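Local coordinates for protein Lys-gingipain catalytic subunit (Porphyromonas gingivalis, PDB 4RBM) that cleaves proteins after lysine as a secreted, calcium-binding cysteine endopeptidase of the C25 family and may act as a virulence factor in periodontal disease, at residues 151-156 / 207-212; 184-189 / 367-372; 282-287 / 346-351. All coordinates share one frame; numbering follows the deposited sequence.

Contact 1: residues 151-156 / 207-212; sequences EKVLLI and GVSFAN. With NI (nickel (II) ion), chain F; HIS (histidine), chain H.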
loop_
_atom_site.group_PDB
_atom_site.type_symbol
_atom_site.label_atom_id
_atom_site.label_comp_id
_atom_site.label_asym_id
_atom_site.label_seq_id
_atom_site.Cartn_x
_atom_site.Cartn_y
_atom_site.Cartn_z
ATOM N N GLU A 151 -9.229 -14.001 6.791
ATOM C CA GLU A 151 -9.180 -14.178 8.239
ATOM C C GLU A 151 -7.896 -14.876 8.660
ATOM O O GLU A 151 -7.769 -15.304 9.809
ATOM C CB GLU A 151 -10.413 -15.005 8.674
ATOM C CG GLU A 151 -11.721 -14.435 8.145
ATOM C CD GLU A 151 -12.945 -15.147 8.679
ATOM O OE1 GLU A 151 -13.664 -14.533 9.497
ATOM O OE2 GLU A 151 -13.177 -16.320 8.304
ATOM N N LYS A 152 -6.931 -14.984 7.738
ATOM C CA LYS A 152 -5.706 -15.736 7.985
ATOM C C LYS A 152 -4.465 -14.943 7.633
ATOM O O LYS A 152 -4.474 -14.139 6.688
ATOM C CB LYS A 152 -5.739 -17.035 7.170
ATOM C CG LYS A 152 -7.074 -17.784 7.314
ATOM C CD LYS A 152 -7.139 -19.093 6.545
ATOM C CE LYS A 152 -8.589 -19.562 6.440
ATOM N NZ LYS A 152 -8.704 -20.902 5.786
ATOM N N VAL A 153 -3.374 -15.190 8.386
ATOM C CA VAL A 153 -2.093 -14.479 8.149
ATOM C C VAL A 153 -0.930 -15.438 8.308
ATOM O O VAL A 153 -1.070 -16.500 8.919
ATOM C CB VAL A 153 -1.867 -13.221 9.054
ATOM C CG1 VAL A 153 -2.971 -12.171 8.861
ATOM C CG2 VAL A 153 -1.682 -13.600 10.526
ATOM N N LEU A 154 0.223 -15.060 7.748
ATOM C CA LEU A 154 1.451 -15.851 7.891
ATOM C C LEU A 154 2.500 -14.926 8.478
ATOM O O LEU A 154 2.742 -13.859 7.902
ATOM C CB LEU A 154 1.935 -16.446 6.529
ATOM C CG LEU A 154 3.364 -17.134 6.557
ATOM C CD1 LEU A 154 3.411 -18.342 7.544
ATOM C CD2 LEU A 154 3.756 -17.642 5.157
ATOM N N LEU A 155 3.119 -15.305 9.609
ATOM C CA LEU A 155 4.151 -14.468 10.234
ATOM C C LEU A 155 5.404 -15.297 10.486
ATOM O O LEU A 155 5.319 -16.341 11.127
ATOM C CB LEU A 155 3.623 -13.865 11.558
ATOM C CG LEU A 155 2.278 -13.092 11.493
ATOM C CD1 LEU A 155 1.735 -12.818 12.897
ATOM C CD2 LEU A 155 2.395 -11.786 10.706
ATOM N N ILE A 156 6.572 -14.858 9.970
ATOM C CA ILE A 156 7.792 -15.650 10.141
ATOM C C ILE A 156 8.938 -14.810 10.705
ATOM O O ILE A 156 9.254 -13.749 10.142
ATOM C CB ILE A 156 8.214 -16.253 8.763
ATOM C CG1 ILE A 156 7.096 -17.135 8.146
ATOM C CG2 ILE A 156 9.567 -17.016 8.853
ATOM C CD1 ILE A 156 7.320 -17.479 6.660
ATOM N N GLY A 207 -4.071 -20.012 1.618
ATOM C CA GLY A 207 -4.701 -18.709 1.718
ATOM C C GLY A 207 -4.385 -17.910 2.956
ATOM O O GLY A 207 -4.651 -18.353 4.073
ATOM N N VAL A 208 -3.829 -16.703 2.740
ATOM C CA VAL A 208 -3.553 -15.709 3.766
ATOM C C VAL A 208 -3.826 -14.337 3.179
ATOM O O VAL A 208 -3.649 -14.151 1.980
ATOM C CB VAL A 208 -2.125 -15.766 4.397
ATOM C CG1 VAL A 208 -1.900 -17.053 5.186
ATOM C CG2 VAL A 208 -1.030 -15.544 3.357
ATOM N N SER A 209 -4.195 -13.374 4.026
ATOM C CA SER A 209 -4.419 -11.999 3.599
ATOM C C SER A 209 -3.112 -11.219 3.646
ATOM O O SER A 209 -2.980 -10.165 3.026
ATOM C CB SER A 209 -5.438 -11.323 4.522
ATOM O OG SER A 209 -4.968 -11.280 5.864
ATOM N N PHE A 210 -2.172 -11.705 4.460
ATOM C CA PHE A 210 -0.966 -10.975 4.817
ATOM C C PHE A 210 0.152 -11.950 5.148
ATOM O O PHE A 210 -0.082 -12.957 5.814
ATOM C CB PHE A 210 -1.295 -10.089 6.056
ATOM C CG PHE A 210 -0.157 -9.283 6.646
ATOM C CD1 PHE A 210 0.368 -8.192 5.964
ATOM C CD2 PHE A 210 0.305 -9.541 7.934
ATOM C CE1 PHE A 210 1.413 -7.437 6.514
ATOM C CE2 PHE A 210 1.337 -8.774 8.496
ATOM C CZ PHE A 210 1.877 -7.726 7.789
ATOM N N ALA A 211 1.351 -11.654 4.660
ATOM C CA ALA A 211 2.542 -12.439 4.914
ATOM C C ALA A 211 3.671 -11.503 5.298
ATOM O O ALA A 211 4.002 -10.589 4.540
ATOM C CB ALA A 211 2.916 -13.273 3.685
ATOM N N ASN A 212 4.203 -11.667 6.500
ATOM C CA ASN A 212 5.297 -10.823 6.983
ATOM C C ASN A 212 6.481 -11.704 7.360
ATOM O O ASN A 212 6.356 -12.586 8.208
ATOM C CB ASN A 212 4.823 -9.968 8.188
ATOM C CG ASN A 212 5.790 -8.892 8.663
ATOM O OD1 ASN A 212 5.617 -8.345 9.750
ATOM N ND2 ASN A 212 6.804 -8.520 7.875
HETATM NI NI NI F . -15.027 -16.828 8.893
HETATM N N HIS H . -20.374 -11.363 9.936
HETATM C CA HIS H . -19.794 -12.696 9.710
HETATM C C HIS H . -19.358 -13.308 11.042
HETATM O O HIS H . -18.480 -12.762 11.708
HETATM C CB HIS H . -18.604 -12.596 8.723
HETATM C CG HIS H . -17.887 -13.892 8.474
HETATM N ND1 HIS H . -18.290 -14.754 7.477
HETATM C CD2 HIS H . -16.803 -14.413 9.095
HETATM C CE1 HIS H . -17.437 -15.765 7.509
HETATM N NE2 HIS H . -16.523 -15.606 8.467
#
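Lys152-Ile156 and Phe210-Asn212 run side by side as parallel strands in the mixed, caspase-like sheet of the catalytic domain; their axes come within 4.8 Å and lie 6° apart. The ladder pairs Leu154 with Ala211 and Leu155 with Asn212. Leu154 turns both its N and its O to strand 210-212, straddling Ala211: its N donates to Phe210 O, and its O accepts from Asn212 N at 3.0 Å. Ile156 N to Asn212 O, 2.9 Å, extends the series, and Ala211 CA approaches Leu154 O at 3.3 Å as a CA-H...O contact.

Before the strand proper, Ser209 N gives Lys152 O a nearly straight bond of 2.8 Å (175° at the hydrogen). Gly207, just past helix 202-206, has a positive phi, and its O lies 3.5 Å from Lys152 CB.

Side chains alternate between the two faces. On one, with CG anti to the backbone N (chi1 177°), the Phe210 ring is set with its edge to Val153 CG1, which sits 3.9 Å from Phe210 CB, and with CE2 near Leu155 CD2, which approaches obliquely. On the other, Leu154 CB rests against Val208 CG1 at 4.1 Å and near Ala211 CB. Outside this core, Glu151 OE2 ligates a nickel ion that also takes NE2 of a bound histidine.

Asn212 turns its amide to Tyr313, Asn247 and Ile245 O. Strand 188-192 pairs with the other edge of 152-157, strand 242-247 adjoins 210-214, and helix 202-206 covers Leu154 and Ala211.

Contact 2: residues 184-189 / 367-372; sequences HGYTDV and PYRAMP. With NA (sodium ion), chain G; HIS (histidine), chain H.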
loop_
_atom_site.group_PDB
_atom_site.type_symbol
_atom_site.label_atom_id
_atom_site.label_comp_id
_atom_site.label_asym_id
_atom_site.label_seq_id
_atom_site.Cartn_x
_atom_site.Cartn_y
_atom_site.Cartn_z
ATOM N N HIS A 184 -9.242 -10.025 17.180
ATOM C CA HIS A 184 -9.333 -9.112 16.056
ATOM C C HIS A 184 -9.964 -9.790 14.820
ATOM O O HIS A 184 -10.031 -9.175 13.758
ATOM C CB HIS A 184 -7.957 -8.503 15.748
ATOM C CG HIS A 184 -7.555 -7.470 16.760
ATOM N ND1 HIS A 184 -7.116 -7.833 18.031
ATOM C CD2 HIS A 184 -7.628 -6.115 16.694
ATOM C CE1 HIS A 184 -6.918 -6.697 18.680
ATOM N NE2 HIS A 184 -7.192 -5.638 17.912
ATOM N N GLY A 185 -10.469 -11.016 14.984
ATOM C CA GLY A 185 -11.146 -11.751 13.916
ATOM C C GLY A 185 -10.305 -12.736 13.133
ATOM O O GLY A 185 -10.823 -13.403 12.226
ATOM N N TYR A 186 -8.996 -12.840 13.455
ATOM C CA TYR A 186 -8.150 -13.785 12.723
ATOM C C TYR A 186 -8.346 -15.189 13.232
ATOM O O TYR A 186 -8.130 -15.456 14.424
ATOM C CB TYR A 186 -6.667 -13.373 12.823
ATOM C CG TYR A 186 -6.376 -12.108 12.049
ATOM C CD1 TYR A 186 -6.257 -12.128 10.656
ATOM C CD2 TYR A 186 -6.316 -10.874 12.690
ATOM C CE1 TYR A 186 -6.030 -10.959 9.933
ATOM C CE2 TYR A 186 -6.053 -9.702 11.978
ATOM C CZ TYR A 186 -5.920 -9.749 10.601
ATOM O OH TYR A 186 -5.660 -8.592 9.908
ATOM N N THR A 187 -8.739 -16.106 12.334
ATOM C CA THR A 187 -8.996 -17.502 12.724
ATOM C C THR A 187 -7.753 -18.382 12.626
ATOM O O THR A 187 -7.666 -19.387 13.338
ATOM C CB THR A 187 -10.099 -18.093 11.843
ATOM O OG1 THR A 187 -9.659 -18.101 10.470
ATOM C CG2 THR A 187 -11.403 -17.310 11.969
ATOM N N ASP A 188 -6.834 -18.038 11.720
ATOM C CA ASP A 188 -5.627 -18.838 11.496
ATOM C C ASP A 188 -4.422 -17.921 11.445
ATOM O O ASP A 188 -4.299 -17.126 10.524
ATOM C CB ASP A 188 -5.747 -19.673 10.199
ATOM C CG ASP A 188 -6.886 -20.679 10.260
ATOM O OD1 ASP A 188 -8.034 -20.282 9.990
ATOM O OD2 ASP A 188 -6.642 -21.828 10.703
ATOM N N VAL A 189 -3.584 -17.977 12.480
ATOM C CA VAL A 189 -2.389 -17.129 12.544
ATOM C C VAL A 189 -1.200 -18.065 12.465
ATOM O O VAL A 189 -0.739 -18.585 13.485
ATOM C CB VAL A 189 -2.412 -16.248 13.822
ATOM C CG1 VAL A 189 -1.128 -15.433 13.949
ATOM C CG2 VAL A 189 -3.635 -15.322 13.818
ATOM N N PRO A 367 -6.040 -2.226 2.917
ATOM C CA PRO A 367 -6.203 -3.645 3.287
ATOM C C PRO A 367 -7.264 -3.870 4.342
ATOM O O PRO A 367 -7.473 -3.041 5.242
ATOM C CB PRO A 367 -4.822 -4.062 3.807
ATOM C CG PRO A 367 -3.856 -3.025 3.219
ATOM C CD PRO A 367 -4.670 -1.752 3.205
ATOM N N TYR A 368 -7.952 -4.998 4.197
ATOM C CA TYR A 368 -8.922 -5.471 5.185
ATOM C C TYR A 368 -8.147 -5.952 6.399
ATOM O O TYR A 368 -6.962 -6.289 6.274
ATOM C CB TYR A 368 -9.792 -6.612 4.622
ATOM C CG TYR A 368 -10.456 -6.264 3.309
ATOM C CD1 TYR A 368 -11.274 -5.139 3.192
ATOM C CD2 TYR A 368 -10.231 -7.031 2.165
ATOM C CE1 TYR A 368 -11.844 -4.784 1.970
ATOM C CE2 TYR A 368 -10.789 -6.677 0.932
ATOM C CZ TYR A 368 -11.623 -5.573 0.848
ATOM O OH TYR A 368 -12.160 -5.208 -0.366
ATOM N N ARG A 369 -8.803 -6.014 7.555
ATOM C CA ARG A 369 -8.169 -6.544 8.762
ATOM C C ARG A 369 -9.075 -7.661 9.263
ATOM O O ARG A 369 -10.107 -7.419 9.898
ATOM C CB ARG A 369 -7.914 -5.450 9.812
ATOM C CG ARG A 369 -6.870 -4.405 9.361
ATOM C CD ARG A 369 -6.743 -3.298 10.426
ATOM N NE ARG A 369 -7.974 -2.522 10.597
ATOM C CZ ARG A 369 -8.280 -1.412 9.922
ATOM N NH1 ARG A 369 -7.461 -0.944 8.989
ATOM N NH2 ARG A 369 -9.421 -0.778 10.159
ATOM N N ALA A 370 -8.732 -8.893 8.861
ATOM C CA ALA A 370 -9.546 -10.102 9.033
ATOM C C ALA A 370 -10.790 -9.943 8.125
ATOM O O ALA A 370 -10.679 -9.253 7.107
ATOM C CB ALA A 370 -9.920 -10.341 10.503
ATOM N N MET A 371 -11.956 -10.512 8.473
ATOM C CA MET A 371 -13.122 -10.376 7.584
ATOM C C MET A 371 -13.660 -8.932 7.549
ATOM O O MET A 371 -14.090 -8.427 8.584
ATOM C CB MET A 371 -14.254 -11.348 7.967
ATOM C CG MET A 371 -15.441 -11.293 6.986
ATOM S SD MET A 371 -15.079 -11.944 5.321
ATOM C CE MET A 371 -14.821 -13.706 5.701
ATOM N N PRO A 372 -13.694 -8.272 6.372
ATOM C CA PRO A 372 -14.273 -6.907 6.327
ATOM C C PRO A 372 -15.784 -6.922 6.646
ATOM O O PRO A 372 -16.499 -7.901 6.366
ATOM C CB PRO A 372 -14.006 -6.435 4.899
ATOM C CG PRO A 372 -13.777 -7.680 4.109
ATOM C CD PRO A 372 -13.213 -8.709 5.043
HETATM NA NA NA G . -8.148 -20.038 15.508
HETATM N N HIS H . -20.374 -11.363 9.936
HETATM C CA HIS H . -19.794 -12.696 9.710
HETATM C C HIS H . -19.358 -13.308 11.042
HETATM O O HIS H . -18.480 -12.762 11.708
HETATM C CB HIS H . -18.604 -12.596 8.723
HETATM C CG HIS H . -17.887 -13.892 8.474
HETATM N ND1 HIS H . -18.290 -14.754 7.477
HETATM C CD2 HIS H . -16.803 -14.413 9.095
HETATM C CE1 HIS H . -17.437 -15.765 7.509
HETATM N NE2 HIS H . -16.523 -15.606 8.467
HETATM O O HOH W 1 -9.692 -6.672 12.554
HETATM O O HOH W 2 -12.880 -12.286 10.769
HETATM O O HOH W 3 -4.896 -8.877 7.310
HETATM O O HOH W 4 -6.943 -17.416 15.902
HETATM O O HOH W 5 -6.686 -21.553 14.721
HETATM O O HOH W 6 -7.846 -20.080 17.855
HETATM O O HOH W 7 -10.051 -18.919 15.902
#
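This is a small, water-bridged packing contact between loops at the margin of the catalytic domain's mixed sheet: the turn leading into edge strand 188-192 meets the irregular segment 367-372, which follows strand 357-361. It buries 168 Å² in all, and its direct part centres on Ala370 against Tyr186.

Ala370 CB stands over the middle of the Tyr186 ring, 3.9 Å from the centroid and 6° off the normal, a CH-pi contact over the face. Tyr186 CG lies opposite its own carbonyl carbon (chi1 -70°), and this rotation lays the ring beneath the methyl group and carries its hydroxyl on to Arg369, where OH lies 3.4 Å from Arg369 CA. The same methyl is held on the backbone side by the preceding turn, with Ala370 CB 3.6 Å from Gly185 C. Gly185 has positive phi and no side chain, so its backbone lies directly against the Ala370 methyl.

Water completes the joint. One molecule donates to both His184 O and Arg369 O, 2.8 Å from each. A second donates to Gly185 O and accepts from Met371 N at 3.0 Å, while a third lies in the plane of the Tyr186 ring, 2.7 Å from Tyr186 OH. Four backbone groups, three carbonyls and one amide, are thus bridged in pairs by the first two waters, whereas the apolar methyl packs directly.

Beyond the two segments, Arg369 NH1 bonds Asn323 and its N bonds Asn442, while Tyr368 OH reaches Tyr139 O. Helix 312-317 touches both Tyr186 and Arg369 through Phe317, the Tyr180 ring meets Tyr186, and strand 152-157 lies beside Val189 and Tyr186.

Contact 3: residues 282-287 / 346-351; sequences NSYWGE and THIGAH. With CKC ((3S)-3,7-diaminoheptan-2-one), chain R.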
loop_
_atom_site.group_PDB
_atom_site.type_symbol
_atom_site.label_atom_id
_atom_site.label_comp_id
_atom_site.label_asym_id
_atom_site.label_seq_id
_atom_site.Cartn_x
_atom_site.Cartn_y
_atom_site.Cartn_z
ATOM N N ASN A 282 20.260 -2.826 1.994
ATOM C CA ASN A 282 20.160 -3.634 3.213
ATOM C C ASN A 282 19.221 -2.961 4.203
ATOM O O ASN A 282 19.142 -1.728 4.231
ATOM C CB ASN A 282 21.548 -3.748 3.867
ATOM C CG ASN A 282 22.498 -4.711 3.196
ATOM O OD1 ASN A 282 22.125 -5.503 2.328
ATOM N ND2 ASN A 282 23.779 -4.606 3.538
ATOM N N SER A 283 18.497 -3.759 4.995
ATOM C CA SER A 283 17.738 -3.227 6.123
ATOM C C SER A 283 18.536 -3.614 7.360
ATOM O O SER A 283 19.460 -4.442 7.270
ATOM C CB SER A 283 16.294 -3.739 6.168
ATOM O OG SER A 283 16.301 -5.106 6.540
ATOM N N TYR A 284 18.264 -2.965 8.478
ATOM C CA TYR A 284 19.034 -3.218 9.691
ATOM C C TYR A 284 18.119 -3.769 10.764
ATOM O O TYR A 284 16.929 -3.431 10.797
ATOM C CB TYR A 284 19.783 -1.956 10.150
ATOM C CG TYR A 284 20.979 -1.639 9.274
ATOM C CD1 TYR A 284 20.811 -1.151 7.973
ATOM C CD2 TYR A 284 22.277 -1.842 9.733
ATOM C CE1 TYR A 284 21.906 -0.885 7.156
ATOM C CE2 TYR A 284 23.377 -1.527 8.943
ATOM C CZ TYR A 284 23.186 -1.095 7.641
ATOM O OH TYR A 284 24.276 -0.794 6.876
ATOM N N TRP A 285 18.668 -4.641 11.626
ATOM C CA TRP A 285 17.893 -5.312 12.683
ATOM C C TRP A 285 17.252 -4.333 13.669
ATOM O O TRP A 285 16.056 -4.464 13.965
ATOM C CB TRP A 285 18.774 -6.290 13.447
ATOM C CG TRP A 285 19.169 -7.491 12.648
ATOM C CD1 TRP A 285 20.390 -7.739 12.090
ATOM C CD2 TRP A 285 18.352 -8.644 12.359
ATOM N NE1 TRP A 285 20.385 -8.970 11.462
ATOM C CE2 TRP A 285 19.149 -9.547 11.615
ATOM C CE3 TRP A 285 17.030 -9.017 12.687
ATOM C CZ2 TRP A 285 18.690 -10.825 11.243
ATOM C CZ3 TRP A 285 16.566 -10.269 12.286
ATOM C CH2 TRP A 285 17.392 -11.159 11.581
ATOM N N GLY A 286 18.030 -3.355 14.121
ATOM C CA GLY A 286 17.555 -2.317 15.024
ATOM C C GLY A 286 16.407 -1.513 14.446
ATOM O O GLY A 286 15.312 -1.496 15.015
ATOM N N GLU A 287 16.625 -0.842 13.300
ATOM C CA GLU A 287 15.540 -0.031 12.743
ATOM C C GLU A 287 14.323 -0.872 12.333
ATOM O O GLU A 287 13.208 -0.401 12.491
ATOM C CB GLU A 287 16.017 0.800 11.547
ATOM C CG GLU A 287 16.641 2.132 11.944
ATOM C CD GLU A 287 18.107 2.096 12.345
ATOM O OE1 GLU A 287 18.641 0.998 12.630
ATOM O OE2 GLU A 287 18.729 3.182 12.366
ATOM N N THR A 346 20.397 2.774 17.355
ATOM C CA THR A 346 20.100 2.799 15.918
ATOM C C THR A 346 21.327 2.266 15.192
ATOM O O THR A 346 22.449 2.416 15.679
ATOM C CB THR A 346 19.671 4.195 15.422
ATOM O OG1 THR A 346 20.707 5.136 15.682
ATOM C CG2 THR A 346 18.337 4.653 16.014
ATOM N N HIS A 347 21.112 1.614 14.062
ATOM C CA HIS A 347 22.183 0.974 13.294
ATOM C C HIS A 347 22.484 1.698 11.977
ATOM O O HIS A 347 23.563 1.482 11.413
ATOM C CB HIS A 347 21.799 -0.499 13.014
ATOM C CG HIS A 347 21.731 -1.359 14.255
ATOM N ND1 HIS A 347 20.939 -2.493 14.309
ATOM C CD2 HIS A 347 22.358 -1.211 15.448
ATOM C CE1 HIS A 347 21.097 -2.983 15.531
ATOM N NE2 HIS A 347 21.939 -2.246 16.248
ATOM N N ILE A 348 21.581 2.584 11.497
ATOM C CA ILE A 348 21.884 3.231 10.201
ATOM C C ILE A 348 21.311 4.670 10.031
ATOM O O ILE A 348 21.925 5.478 9.350
ATOM C CB ILE A 348 21.394 2.287 9.053
ATOM C CG1 ILE A 348 21.930 2.726 7.668
ATOM C CG2 ILE A 348 19.840 2.103 9.050
ATOM C CD1 ILE A 348 23.481 2.643 7.491
ATOM N N GLY A 349 20.155 4.967 10.591
ATOM C CA GLY A 349 19.622 6.322 10.466
ATOM C C GLY A 349 18.334 6.429 9.687
ATOM O O GLY A 349 18.057 5.606 8.806
ATOM N N ALA A 350 17.575 7.493 9.992
ATOM C CA ALA A 350 16.241 7.744 9.440
ATOM C C ALA A 350 16.248 8.056 7.946
ATOM O O ALA A 350 15.401 7.525 7.228
ATOM C CB ALA A 350 15.598 8.889 10.185
ATOM N N HIS A 351 17.138 8.951 7.493
ATOM C CA HIS A 351 17.206 9.351 6.083
ATOM C C HIS A 351 17.351 8.099 5.205
ATOM O O HIS A 351 16.610 7.924 4.229
ATOM C CB HIS A 351 18.374 10.339 5.845
ATOM C CG HIS A 351 18.303 11.054 4.529
ATOM N ND1 HIS A 351 19.024 12.208 4.303
ATOM C CD2 HIS A 351 17.575 10.762 3.418
ATOM C CE1 HIS A 351 18.708 12.583 3.067
ATOM N NE2 HIS A 351 17.851 11.728 2.493
HETATM C CAK CKC R . 19.186 -8.749 5.042
HETATM C C CKC R . 19.966 -9.426 6.125
HETATM O O CKC R . 20.642 -10.402 5.834
HETATM C CA CKC R . 20.239 -8.670 7.431
HETATM N N CKC R . 21.441 -8.006 7.001
HETATM C CAL CKC R . 19.224 -7.603 7.911
HETATM C CAH CKC R . 17.925 -8.249 8.357
HETATM C CAG CKC R . 17.058 -7.310 9.195
HETATM C CAI CKC R . 15.805 -8.143 9.451
HETATM N NAM CKC R . 14.689 -7.417 10.092
#
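Tyr284 and Ile348 cross at about a right angle, the isoleucine lying over one face of the phenol ring. Ile348 CB is 3.8 Å from the ring centroid and 16° off the normal, a CH-pi contact displaced toward the rim. Its branches spread along the ring: CG2 meets Tyr284 CD1 at 3.6 Å, and CD1 extends to the hydroxyl end. Ile348 CG1 is opposite the backbone N (chi1 -168°), which sends the longer branch toward that end and leaves CG2 nearer Glu287. From another direction, His347 CB crosses obliquely to Tyr284 CD2.

The polar half is built by Glu287, whose chain bends at chi2 (83°) to bring the carboxylate against the backbone amides of 347-349. His347 N donates to Glu287 OE1 at 2.9 Å from the syn side, close to the carboxylate plane. Glu287 OE2 takes two donors from the same face: Ile348 N on the syn side, and Gly349 N, 2.9 Å away, from above the plane. Three successive amides, the last at the N-cap of helix 350-356, are thereby gathered by one buried carboxylate, which these donors would be expected to stabilise as the anion. The His347 ring places ND1 3.0 Å from Gly286 N near the start of helix 285-293.

The neighbouring Trp285 turns away and lays its indole face against the alkyl chain of the bound lysine-like ligand, with CE3 3.6 Å from CKC CAI, consistent with a wall of the P1 lysine pocket. Trp163 stacks on this indole. Tyr353 of helix 350-356 touches Ser283, Glu287 and Ile348, and helix 325-341 packs on Glu287 through Ala336.

All three contacts lie within the C25 peptidase part of the chain. Contacts 1 and 2 have centres 9 Å apart and touch: strands 152-157 and 188-192 are sheet neighbours, and just ahead of them Glu151 O lies 2.8 Å from Thr187 N, probably hydrogen-bonded. Their segments alternate along the sequence. Contact 3, centred 25 Å from contact 1 and 30 Å from contact 2, follows contact 1 in sequence, while both its segments fall between those of contact 2. Contact 2 sits at the sheet's edge and contact 1 one strand further in. Contact 3 touches neither, its nearest atoms about 8 Å from contact 1 and about 19 Å from contact 2, and borders the ligand pocket near His216 and Cys249.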